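Local coordinates for putative acetyltransferase (Streptococcus mutans, PDB 4E2A), which probably transfers an acyl group, most likely acetyl from acetyl-CoA, to an acceptor that has not been identified, as other GNAT-family enzymes do, at residues Asp91-Thr96 against Gly114-Glu119; Gly107-Asn112 against Phe126-Leu131; Ile56-Glu61 against Tyr132-Tyr137; Ser49-Ile54 against Thr96-Met101. All blocks are in the same frame, centred on the assembly; numbering follows the deposited sequence.

Interaction 1 (Asp91-Thr96 against Gly114-Glu119)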
# COMPACT_ATOMS: atom_id res chain seq x y z
N ASP B 91 4.01 16.20 14.83
CA ASP B 91 2.75 16.26 14.09
C ASP B 91 1.57 16.62 15.03
O ASP B 91 1.31 15.93 16.02
CB ASP B 91 2.53 14.91 13.40
CG ASP B 91 1.26 14.86 12.56
OD1 ASP B 91 0.35 15.67 12.79
OD2 ASP B 91 1.18 13.98 11.67
N LYS B 92 0.86 17.70 14.72
CA LYS B 92 -0.23 18.17 15.57
C LYS B 92 -1.48 17.29 15.50
O LYS B 92 -2.33 17.34 16.38
CB LYS B 92 -0.62 19.59 15.19
CG LYS B 92 0.56 20.52 14.93
CD LYS B 92 1.31 20.86 16.21
CE LYS B 92 0.56 21.89 17.05
NZ LYS B 92 1.45 22.52 18.07
N GLU B 93 -1.60 16.49 14.45
CA GLU B 93 -2.79 15.66 14.28
C GLU B 93 -2.50 14.18 14.55
O GLU B 93 -3.13 13.30 13.98
CB GLU B 93 -3.39 15.86 12.89
CG GLU B 93 -3.98 17.28 12.70
CD GLU B 93 -4.75 17.44 11.40
OE1 GLU B 93 -4.15 17.23 10.32
OE2 GLU B 93 -5.95 17.78 11.47
N SER B 94 -1.50 13.93 15.41
CA SER B 94 -1.16 12.56 15.77
C SER B 94 -0.58 12.52 17.18
O SER B 94 0.02 13.49 17.64
CB SER B 94 -0.12 12.00 14.78
OG SER B 94 0.31 10.70 15.16
N GLU B 95 -0.76 11.42 17.89
CA GLU B 95 -0.04 11.28 19.14
C GLU B 95 0.63 9.94 19.27
O GLU B 95 0.11 8.92 18.80
CB GLU B 95 -0.93 11.59 20.33
CG GLU B 95 -1.21 13.09 20.48
CD GLU B 95 -2.38 13.40 21.38
OE1 GLU B 95 -3.08 12.44 21.77
OE2 GLU B 95 -2.60 14.59 21.70
N THR B 96 1.82 9.95 19.86
CA THR B 96 2.48 8.69 20.19
C THR B 96 2.66 8.57 21.71
O THR B 96 3.16 9.50 22.37
CB THR B 96 3.85 8.57 19.48
OG1 THR B 96 3.67 8.67 18.07
CG2 THR B 96 4.51 7.23 19.80
N GLY B 114 -7.55 13.93 11.54
CA GLY B 114 -7.36 14.95 10.51
C GLY B 114 -6.62 14.41 9.29
O GLY B 114 -6.88 13.29 8.83
N SER B 115 -5.70 15.21 8.76
CA SER B 115 -4.96 14.82 7.55
C SER B 115 -3.86 13.80 7.85
O SER B 115 -3.31 13.19 6.94
CB SER B 115 -4.34 16.06 6.87
OG SER B 115 -3.41 16.68 7.74
N SER B 116 -3.56 13.61 9.14
CA SER B 116 -2.51 12.66 9.52
C SER B 116 -2.95 11.19 9.49
O SER B 116 -2.13 10.28 9.66
CB SER B 116 -1.93 13.02 10.89
OG SER B 116 -1.27 14.28 10.83
N GLN B 117 -4.24 10.95 9.28
CA GLN B 117 -4.67 9.57 9.14
C GLN B 117 -3.97 8.96 7.93
O GLN B 117 -3.66 9.65 6.95
CB GLN B 117 -6.19 9.46 9.00
CG GLN B 117 -6.99 10.10 10.15
CD GLN B 117 -8.49 10.10 9.87
OE1 GLN B 117 -9.16 9.07 9.95
NE2 GLN B 117 -9.01 11.27 9.54
N THR B 118 -3.71 7.66 7.99
CA THR B 118 -3.03 6.98 6.90
C THR B 118 -3.89 6.93 5.64
O THR B 118 -3.36 6.85 4.53
CB THR B 118 -2.59 5.55 7.28
OG1 THR B 118 -3.74 4.74 7.57
CG2 THR B 118 -1.67 5.58 8.50
N GLU B 119 -5.20 6.98 5.83
CA GLU B 119 -6.15 6.96 4.71
C GLU B 119 -7.36 7.82 5.06
O GLU B 119 -7.80 7.83 6.20
CB GLU B 119 -6.61 5.53 4.41
CG GLU B 119 -5.51 4.64 3.83
CD GLU B 119 -5.93 3.19 3.67
OE1 GLU B 119 -6.85 2.75 4.40
OE2 GLU B 119 -5.33 2.49 2.82

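Interaction 2 (Gly107-Asn112 against Phe126-Leu131)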
# COMPACT_ATOMS: atom_id res chain seq x y z
N GLY B 107 6.03 -0.65 25.72
CA GLY B 107 5.34 -0.68 24.45
C GLY B 107 4.92 0.71 24.02
O GLY B 107 5.18 1.70 24.72
N PHE B 108 4.30 0.80 22.85
CA PHE B 108 3.92 2.10 22.31
C PHE B 108 2.66 2.06 21.44
O PHE B 108 2.23 1.00 20.97
CB PHE B 108 5.12 2.76 21.59
CG PHE B 108 5.42 2.15 20.25
CD1 PHE B 108 4.89 2.71 19.09
CD2 PHE B 108 6.22 1.02 20.15
CE1 PHE B 108 5.17 2.15 17.85
CE2 PHE B 108 6.50 0.44 18.91
CZ PHE B 108 5.97 1.01 17.75
N LEU B 109 2.09 3.25 21.24
CA LEU B 109 0.79 3.40 20.66
C LEU B 109 0.82 4.64 19.75
O LEU B 109 1.24 5.70 20.20
CB LEU B 109 -0.28 3.58 21.76
CG LEU B 109 -1.60 4.21 21.29
CD1 LEU B 109 -2.35 3.26 20.35
CD2 LEU B 109 -2.49 4.71 22.47
N LYS B 110 0.42 4.50 18.49
CA LYS B 110 0.29 5.72 17.67
C LYS B 110 -1.14 5.92 17.19
O LYS B 110 -1.75 4.99 16.62
CB LYS B 110 1.28 5.75 16.49
CG LYS B 110 1.19 7.00 15.60
CD LYS B 110 2.20 6.94 14.43
CE LYS B 110 2.30 8.29 13.70
NZ LYS B 110 1.30 8.46 12.58
N VAL B 111 -1.68 7.11 17.43
CA VAL B 111 -3.04 7.45 16.96
C VAL B 111 -3.06 8.67 16.03
O VAL B 111 -2.23 9.54 16.15
CB VAL B 111 -4.03 7.63 18.15
CG1 VAL B 111 -4.25 6.26 18.84
CG2 VAL B 111 -3.50 8.65 19.13
N ASN B 112 -3.99 8.70 15.08
CA ASN B 112 -4.07 9.79 14.11
C ASN B 112 -5.48 10.35 13.96
O ASN B 112 -6.47 9.64 14.15
CB ASN B 112 -3.63 9.34 12.71
CG ASN B 112 -2.32 8.58 12.70
OD1 ASN B 112 -2.22 7.53 12.05
ND2 ASN B 112 -1.31 9.10 13.37
N PHE B 126 -10.99 9.03 13.82
CA PHE B 126 -9.79 8.87 14.65
C PHE B 126 -9.24 7.45 14.38
O PHE B 126 -9.98 6.47 14.47
CB PHE B 126 -10.24 9.04 16.12
CG PHE B 126 -9.15 8.96 17.16
CD1 PHE B 126 -8.78 10.10 17.88
CD2 PHE B 126 -8.58 7.75 17.49
CE1 PHE B 126 -7.81 10.04 18.88
CE2 PHE B 126 -7.59 7.68 18.50
CZ PHE B 126 -7.21 8.82 19.19
N GLU B 127 -7.95 7.35 14.07
CA GLU B 127 -7.33 6.11 13.64
C GLU B 127 -6.39 5.55 14.70
O GLU B 127 -5.57 6.26 15.24
CB GLU B 127 -6.53 6.33 12.34
CG GLU B 127 -5.70 5.12 11.90
CD GLU B 127 -4.76 5.41 10.72
OE1 GLU B 127 -4.62 6.57 10.32
OE2 GLU B 127 -4.15 4.46 10.20
N ILE B 128 -6.51 4.26 15.00
CA ILE B 128 -5.50 3.59 15.82
C ILE B 128 -4.56 2.89 14.83
O ILE B 128 -4.95 1.92 14.17
CB ILE B 128 -6.12 2.61 16.83
CG1 ILE B 128 -7.14 3.34 17.72
CG2 ILE B 128 -5.03 1.98 17.69
CD1 ILE B 128 -8.13 2.39 18.43
N GLN B 129 -3.34 3.42 14.70
CA GLN B 129 -2.42 3.01 13.63
C GLN B 129 -1.42 1.94 14.07
O GLN B 129 -1.21 0.96 13.36
CB GLN B 129 -1.66 4.23 13.07
CG GLN B 129 -0.74 3.89 11.86
CD GLN B 129 0.35 4.94 11.60
OE1 GLN B 129 0.24 6.10 12.01
NE2 GLN B 129 1.42 4.53 10.91
N ARG B 130 -0.79 2.16 15.23
CA ARG B 130 0.25 1.27 15.74
C ARG B 130 0.05 0.90 17.21
O ARG B 130 -0.20 1.77 18.05
CB ARG B 130 1.64 1.93 15.64
CG ARG B 130 2.24 2.00 14.25
CD ARG B 130 3.61 2.71 14.27
NE ARG B 130 4.03 2.95 12.90
CZ ARG B 130 4.77 3.98 12.51
NH1 ARG B 130 5.19 4.88 13.39
NH2 ARG B 130 5.09 4.09 11.22
N LEU B 131 0.21 -0.38 17.53
CA LEU B 131 0.24 -0.79 18.93
C LEU B 131 1.11 -2.04 19.09
O LEU B 131 0.75 -3.11 18.59
CB LEU B 131 -1.20 -1.02 19.47
CG LEU B 131 -1.42 -1.05 21.01
CD1 LEU B 131 -2.90 -1.08 21.42
CD2 LEU B 131 -0.69 -2.24 21.64
O HOH W 1 3.05 6.80 10.75

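Interaction 3 (Ile56-Glu61 against Tyr132-Tyr137)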
# COMPACT_ATOMS: atom_id res chain seq x y z
N ILE B 56 12.01 -0.36 16.76
CA ILE B 56 12.78 -1.35 16.01
C ILE B 56 12.71 -2.72 16.68
O ILE B 56 12.49 -3.76 16.03
CB ILE B 56 14.23 -0.90 15.79
CG1 ILE B 56 14.26 0.26 14.79
CG2 ILE B 56 15.08 -2.06 15.30
CD1 ILE B 56 15.63 0.94 14.65
N GLN B 57 12.88 -2.74 17.99
CA GLN B 57 12.90 -4.02 18.66
C GLN B 57 11.58 -4.79 18.52
O GLN B 57 11.60 -6.00 18.28
CB GLN B 57 13.32 -3.90 20.12
CG GLN B 57 13.69 -5.27 20.67
CD GLN B 57 14.06 -5.23 22.13
OE1 GLN B 57 13.84 -6.20 22.86
NE2 GLN B 57 14.63 -4.11 22.58
N THR B 58 10.45 -4.10 18.67
CA THR B 58 9.15 -4.75 18.52
C THR B 58 8.91 -5.23 17.09
O THR B 58 8.27 -6.26 16.88
CB THR B 58 7.98 -3.86 19.02
OG1 THR B 58 7.98 -2.58 18.36
CG2 THR B 58 8.09 -3.64 20.53
N PHE B 59 9.43 -4.50 16.10
CA PHE B 59 9.21 -4.88 14.72
C PHE B 59 10.00 -6.17 14.43
O PHE B 59 9.50 -7.11 13.81
CB PHE B 59 9.59 -3.76 13.74
CG PHE B 59 9.02 -3.95 12.34
CD1 PHE B 59 9.72 -4.67 11.39
CD2 PHE B 59 7.79 -3.41 11.99
CE1 PHE B 59 9.21 -4.86 10.10
CE2 PHE B 59 7.26 -3.59 10.71
CZ PHE B 59 7.98 -4.31 9.76
N ARG B 60 11.22 -6.19 14.93
CA ARG B 60 12.12 -7.34 14.83
C ARG B 60 11.49 -8.57 15.50
O ARG B 60 11.40 -9.64 14.91
CB ARG B 60 13.45 -6.98 15.51
CG ARG B 60 14.62 -7.88 15.21
CD ARG B 60 15.89 -7.40 15.95
NE ARG B 60 16.25 -6.03 15.58
CZ ARG B 60 17.28 -5.71 14.79
NH1 ARG B 60 18.06 -6.66 14.29
NH2 ARG B 60 17.54 -4.44 14.52
N GLU B 61 11.03 -8.40 16.74
CA GLU B 61 10.33 -9.47 17.45
C GLU B 61 9.11 -10.02 16.70
O GLU B 61 8.84 -11.22 16.74
CB GLU B 61 9.90 -9.02 18.85
CG GLU B 61 11.07 -8.82 19.78
CD GLU B 61 10.70 -8.19 21.12
OE1 GLU B 61 9.53 -7.74 21.28
OE2 GLU B 61 11.58 -8.16 22.00
N TYR B 132 2.26 -1.88 19.75
CA TYR B 132 3.22 -2.95 19.99
C TYR B 132 3.57 -3.06 21.47
O TYR B 132 3.75 -2.05 22.16
CB TYR B 132 4.53 -2.68 19.23
CG TYR B 132 4.45 -2.83 17.72
CD1 TYR B 132 4.76 -4.04 17.10
CD2 TYR B 132 4.09 -1.76 16.92
CE1 TYR B 132 4.70 -4.17 15.73
CE2 TYR B 132 4.03 -1.87 15.56
CZ TYR B 132 4.34 -3.08 14.97
OH TYR B 132 4.28 -3.19 13.60
N ILE B 133 3.71 -4.29 21.95
CA ILE B 133 4.22 -4.54 23.29
C ILE B 133 5.48 -5.38 23.15
O ILE B 133 5.46 -6.41 22.45
CB ILE B 133 3.19 -5.31 24.18
CG1 ILE B 133 1.86 -4.55 24.29
CG2 ILE B 133 3.79 -5.62 25.58
CD1 ILE B 133 1.92 -3.21 25.06
N LEU B 134 6.57 -4.93 23.77
CA LEU B 134 7.79 -5.75 23.89
C LEU B 134 7.51 -7.18 24.42
O LEU B 134 6.80 -7.37 25.42
CB LEU B 134 8.81 -5.07 24.82
CG LEU B 134 9.72 -3.98 24.26
CD1 LEU B 134 10.51 -3.36 25.39
CD2 LEU B 134 10.68 -4.51 23.17
N LYS B 135 8.09 -8.17 23.75
CA LYS B 135 7.90 -9.56 24.16
C LYS B 135 8.20 -9.80 25.64
O LYS B 135 7.51 -10.58 26.29
CB LYS B 135 8.76 -10.50 23.31
CG LYS B 135 7.95 -11.61 22.67
CD LYS B 135 8.03 -11.56 21.15
CE LYS B 135 9.34 -12.16 20.65
NZ LYS B 135 9.27 -12.60 19.23
N ALA B 136 9.23 -9.14 26.17
CA ALA B 136 9.56 -9.33 27.58
C ALA B 136 8.43 -8.87 28.48
O ALA B 136 8.41 -9.23 29.66
CB ALA B 136 10.90 -8.64 27.95
N TYR B 137 7.50 -8.07 27.95
CA TYR B 137 6.39 -7.53 28.75
C TYR B 137 5.00 -8.02 28.34
O TYR B 137 4.00 -7.48 28.81
CB TYR B 137 6.38 -6.00 28.76
CG TYR B 137 7.55 -5.38 29.48
CD1 TYR B 137 7.47 -5.07 30.84
CD2 TYR B 137 8.72 -5.10 28.80
CE1 TYR B 137 8.56 -4.50 31.50
CE2 TYR B 137 9.81 -4.54 29.44
CZ TYR B 137 9.72 -4.24 30.79
OH TYR B 137 10.82 -3.69 31.40
O HOH W 2 7.10 -7.46 20.36
O HOH W 3 11.35 -7.96 24.66

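Interaction 4 (Ser49-Ile54 against Thr96-Met101)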
# COMPACT_ATOMS: atom_id res chain seq x y z
N SER B 49 15.17 8.79 20.78
CA SER B 49 16.02 7.64 20.54
C SER B 49 15.47 6.40 21.20
O SER B 49 15.53 5.35 20.67
CB SER B 49 17.44 7.90 21.02
OG SER B 49 18.00 9.01 20.37
N LEU B 50 14.90 6.59 22.37
CA LEU B 50 14.21 5.55 23.07
C LEU B 50 13.07 4.98 22.21
O LEU B 50 12.99 3.82 21.97
CB LEU B 50 13.74 6.10 24.40
CG LEU B 50 13.02 5.15 25.31
CD1 LEU B 50 13.58 3.77 25.33
CD2 LEU B 50 12.84 5.71 26.67
N LEU B 51 12.27 5.85 21.66
CA LEU B 51 11.22 5.46 20.76
C LEU B 51 11.71 4.65 19.56
O LEU B 51 11.16 3.66 19.24
CB LEU B 51 10.47 6.68 20.31
CG LEU B 51 9.38 6.44 19.30
CD1 LEU B 51 8.33 5.52 19.80
CD2 LEU B 51 8.83 7.68 18.69
N GLN B 52 12.76 5.12 18.92
CA GLN B 52 13.30 4.42 17.76
C GLN B 52 13.68 3.00 18.19
O GLN B 52 13.38 2.01 17.50
CB GLN B 52 14.53 5.17 17.17
CG GLN B 52 15.27 4.39 16.08
CD GLN B 52 16.53 5.09 15.57
OE1 GLN B 52 17.47 5.30 16.32
NE2 GLN B 52 16.53 5.48 14.28
N LYS B 53 14.30 2.90 19.36
CA LYS B 53 14.78 1.62 19.86
C LYS B 53 13.64 0.61 20.05
O LYS B 53 13.70 -0.53 19.57
CB LYS B 53 15.56 1.81 21.17
CG LYS B 53 15.97 0.52 21.87
CD LYS B 53 16.92 0.81 23.03
CE LYS B 53 17.27 -0.45 23.84
NZ LYS B 53 18.25 -1.34 23.13
N ILE B 54 12.59 1.04 20.75
CA ILE B 54 11.51 0.12 21.03
C ILE B 54 10.74 -0.19 19.74
O ILE B 54 10.36 -1.33 19.52
CB ILE B 54 10.57 0.64 22.14
CG1 ILE B 54 9.55 -0.43 22.50
CG2 ILE B 54 9.83 1.88 21.69
CD1 ILE B 54 8.87 -0.19 23.85
N THR B 96 1.82 9.95 19.86
CA THR B 96 2.48 8.69 20.19
C THR B 96 2.66 8.57 21.71
O THR B 96 3.16 9.50 22.37
CB THR B 96 3.85 8.57 19.48
OG1 THR B 96 3.67 8.67 18.07
CG2 THR B 96 4.51 7.23 19.80
N TYR B 97 2.29 7.40 22.23
CA TYR B 97 2.35 7.13 23.67
C TYR B 97 3.28 5.95 23.99
O TYR B 97 3.40 5.02 23.20
CB TYR B 97 0.96 6.79 24.22
CG TYR B 97 -0.05 7.92 24.12
CD1 TYR B 97 -0.21 8.82 25.16
CD2 TYR B 97 -0.83 8.08 22.97
CE1 TYR B 97 -1.10 9.84 25.08
CE2 TYR B 97 -1.74 9.12 22.87
CZ TYR B 97 -1.86 10.00 23.94
OH TYR B 97 -2.75 11.04 23.89
N PHE B 98 3.92 6.02 25.17
CA PHE B 98 4.56 4.86 25.78
C PHE B 98 3.61 4.30 26.82
O PHE B 98 2.86 5.05 27.48
CB PHE B 98 5.85 5.24 26.52
CG PHE B 98 7.07 5.45 25.64
CD1 PHE B 98 7.26 4.71 24.50
CD2 PHE B 98 8.01 6.41 25.98
CE1 PHE B 98 8.39 4.92 23.69
CE2 PHE B 98 9.13 6.63 25.17
CZ PHE B 98 9.32 5.88 24.03
N ILE B 99 3.64 2.99 26.99
CA ILE B 99 3.15 2.41 28.23
C ILE B 99 4.38 1.93 28.98
O ILE B 99 5.26 1.28 28.41
CB ILE B 99 2.12 1.28 28.06
CG1 ILE B 99 1.63 0.80 29.43
CG2 ILE B 99 2.69 0.13 27.26
CD1 ILE B 99 0.37 -0.04 29.37
N LEU B 100 4.45 2.28 30.23
CA LEU B 100 5.62 2.07 31.03
C LEU B 100 5.36 1.16 32.21
O LEU B 100 4.33 1.19 32.81
CB LEU B 100 6.17 3.39 31.53
CG LEU B 100 6.71 4.34 30.50
CD1 LEU B 100 5.91 5.57 30.33
CD2 LEU B 100 8.09 4.64 30.82
N MET B 101 6.34 0.36 32.54
CA MET B 101 6.29 -0.52 33.68
C MET B 101 7.47 -0.23 34.60
O MET B 101 8.61 -0.38 34.23
CB MET B 101 6.25 -1.96 33.24
CG MET B 101 6.51 -2.91 34.32
SD MET B 101 5.00 -3.45 34.96
CE MET B 101 4.98 -4.99 34.20

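Interaction 1 (Asp91-Thr96 against Gly114-Glu119)
Asp91 and Ser116 meet in the close-packed half of this contact. Ser116 OG donates to Asp91 OD2 at 2.6 Å, on the syn lone pair of that oxygen. The other oxygen of the carboxylate turns back into its own segment: Asp91 OD1 accepts from Glu93 N at 2.7 Å and closes an Asx turn. The carboxylate is thus held at both oxygens, which limits its rotation. A type I turn from Asp91 to Ser94 brings the Glu93 backbone against the same serine, with Glu93 O 3.3 Å from Ser116 CB.

The other half lies nearer the surface. The Glu93 chain runs out extended (chi2 -172°) and sets its carboxylate beside Gly114 and Ser115. Glu93 OE1 takes two bonds. Ser115 OG reaches Glu93 OE1 at 2.7 Å, nearly in line with the C-O bond. Ser115 N reaches the same Glu93 OE1 at 3.0 Å, from above the carboxylate plane. Glu93 OE2 sits 3.3 Å from Gly114 CA, close against a residue that has no side chain. Ser115 itself is exposed.

The link joins the turn between helix 82-90 and strand 94-101 to the loop between strands 104-113 and 125-133. Ser94 OG bonds to Val111 O on the neighbouring strand. Beyond the serines, Gln117 OE1 receives Trp163 NE1 from strand 161-167, and Thr118 OG1 bonds to Glu127 OE2 on strand 125-133.

Interaction 2 (Gly107-Asn112 against Phe126-Leu131)
Lys110 and Gln129 lie side by side and point the same way. Lys110 is extended as far as CE, then bends (chi4 -88°) and brings Lys110 NZ to Gln129 OE1 at 2.6 Å, in the plane of that carbonyl. A water accepts from both Lys110 NZ and Gln129 NE2 and bridges the two ends. Arg130 crosses Lys110 at a slant, with Arg130 NH1 3.8 Å from Lys110 CD. Its guanidinium has the Gln129 amide nitrogen over one face and forms a salt bridge with Glu88. The Phe108 ring meets the Arg130 chain at its edge, with Phe108 CE1 3.9 Å from Arg130 CD.

Leu109, Val111, Ile128 and Leu131 put apolar side chains on the opposite face. Leu109 CD1 packs 4.0 Å from Ile128 CG2. Phe126 CZ comes 3.6 Å from Val111 CB, and the backbone oxygen of Asn112 lies over one face of the Phe126 ring.

Lys110 O accepts from Gln129 N at 2.9 Å and, weakly, from Arg130 N. Asn112 and Glu127 form a regular pair, with both backbone bonds made. Gln129 and Arg130 both face Lys110, a classic beta bulge. It shifts the register by one residue within an antiparallel hairpin; a bulge in the fourth strand, as here in strand 125-133, is a recurrent feature of the GNAT fold.

Interaction 3 (Ile56-Glu61 against Tyr132-Tyr137)
Glu61 and Lys135 slide past each other in opposite directions and make the polar part of the contact. Lys135 N donates to Glu61 OE1 at 2.9 Å, almost straight (169°), on the syn side but tilted from the carboxylate plane. The lysine chain bends at chi2 and chi3 and folds back along Glu61 CB. This takes Lys135 NZ to the backbone Glu61 O at 2.9 Å. Two waters donate to the carboxylate. One joins Glu61 OE1 to Ile133 O, and the other joins Glu61 OE2 to Ala136 N.

Next come the packing contacts. Thr58 faces Tyr132 and Leu134. Thr58 CG2 is 3.8 Å from Leu134 CD2, and Thr58 CB is 3.7 Å from Tyr132 CB. The Leu134 methyl also crosses the Gln57 chain at about a right angle. Phe59 runs alongside Tyr132, with Phe59 CD2 3.9 Å from Tyr132 OH.

Further out, Thr58 OG1 bonds back to Ile54 O within the helix, which fixes its rotation. Phe59 stacks on Phe75 of helix 69-79 and packs on Val196 of the second subunit. Tyr132 meets the Phe108 ring. Helix 48-63 is thereby joined to the end of strand 125-133 and the turn that follows, beside strand 104-113.

Interaction 4 (Ser49-Ile54 against Thr96-Met101)
Phe98 packs against Leu50, Leu51 and Ile54 of the helix, and this apolar contact dominates. The three side chains of segment 49-54 gather round the far end of its ring. Leu50 crosses at a slant, with Leu50 CG 4.0 Å from Phe98 CZ. Leu51 also crosses at a slant and puts Leu51 CD1 3.9 Å from Phe98 CE1. Ile54 runs past the ring in the opposite direction, with Ile54 CG2 3.9 Å from the same Phe98 CE1. Phe98 has CG anti to its carbonyl carbon (chi1 -78°), and the ring reaches from the strand to the helix. The two backbones can therefore stay well apart: the segment axes come no closer than 10.8 Å and cross at 75°.

This is a helix laid across a beta sheet. In the GNAT fold the first helix covers one face of the central sheet, and helix 48-63 fits that description. Phe108 of the next strand touches both Phe98 and Ile54, so the same apolar layer continues across the sheet.

A second apolar touch is lighter. Leu51 and Thr96 reach toward each other tip to tip, with Leu51 CD1 4.2 Å from Thr96 CG2. Leu51 also packs on Leu85 of helix 82-90.

One contact involves the helix backbone. Leu51 N lies at the edge of the Phe98 ring, near its plane, 3.8 Å from Phe98 CZ. On the strand, the backbone of Phe98 is hydrogen-bonded to Arg41 of strand 38-42.

Interactions 2 and 4 are buried, interaction 3 is partly buried, and interaction 1 is at the surface. Interaction 2 lies nearest the centre of the chain and combines strand pairing with a polar face and an apolar face. Interaction 4 is almost wholly apolar. Carboxylates carry interaction 1 and the polar part of interaction 3; waters bridge in interactions 2 and 3. Interactions 3 and 4 both use helix 48-63, at successive turns. Interactions 1 and 4 share strand 94-101; their segments overlap at Thr96, which makes contacts only in interaction 4. Interactions 2 and 3 share strand 125-133. Backbone pairing connects interaction 2 with interactions 1 and 4, since strands 94-101 and 104-113 are neighbours. Interactions 1 and 3 lie about 23 Å apart between centres.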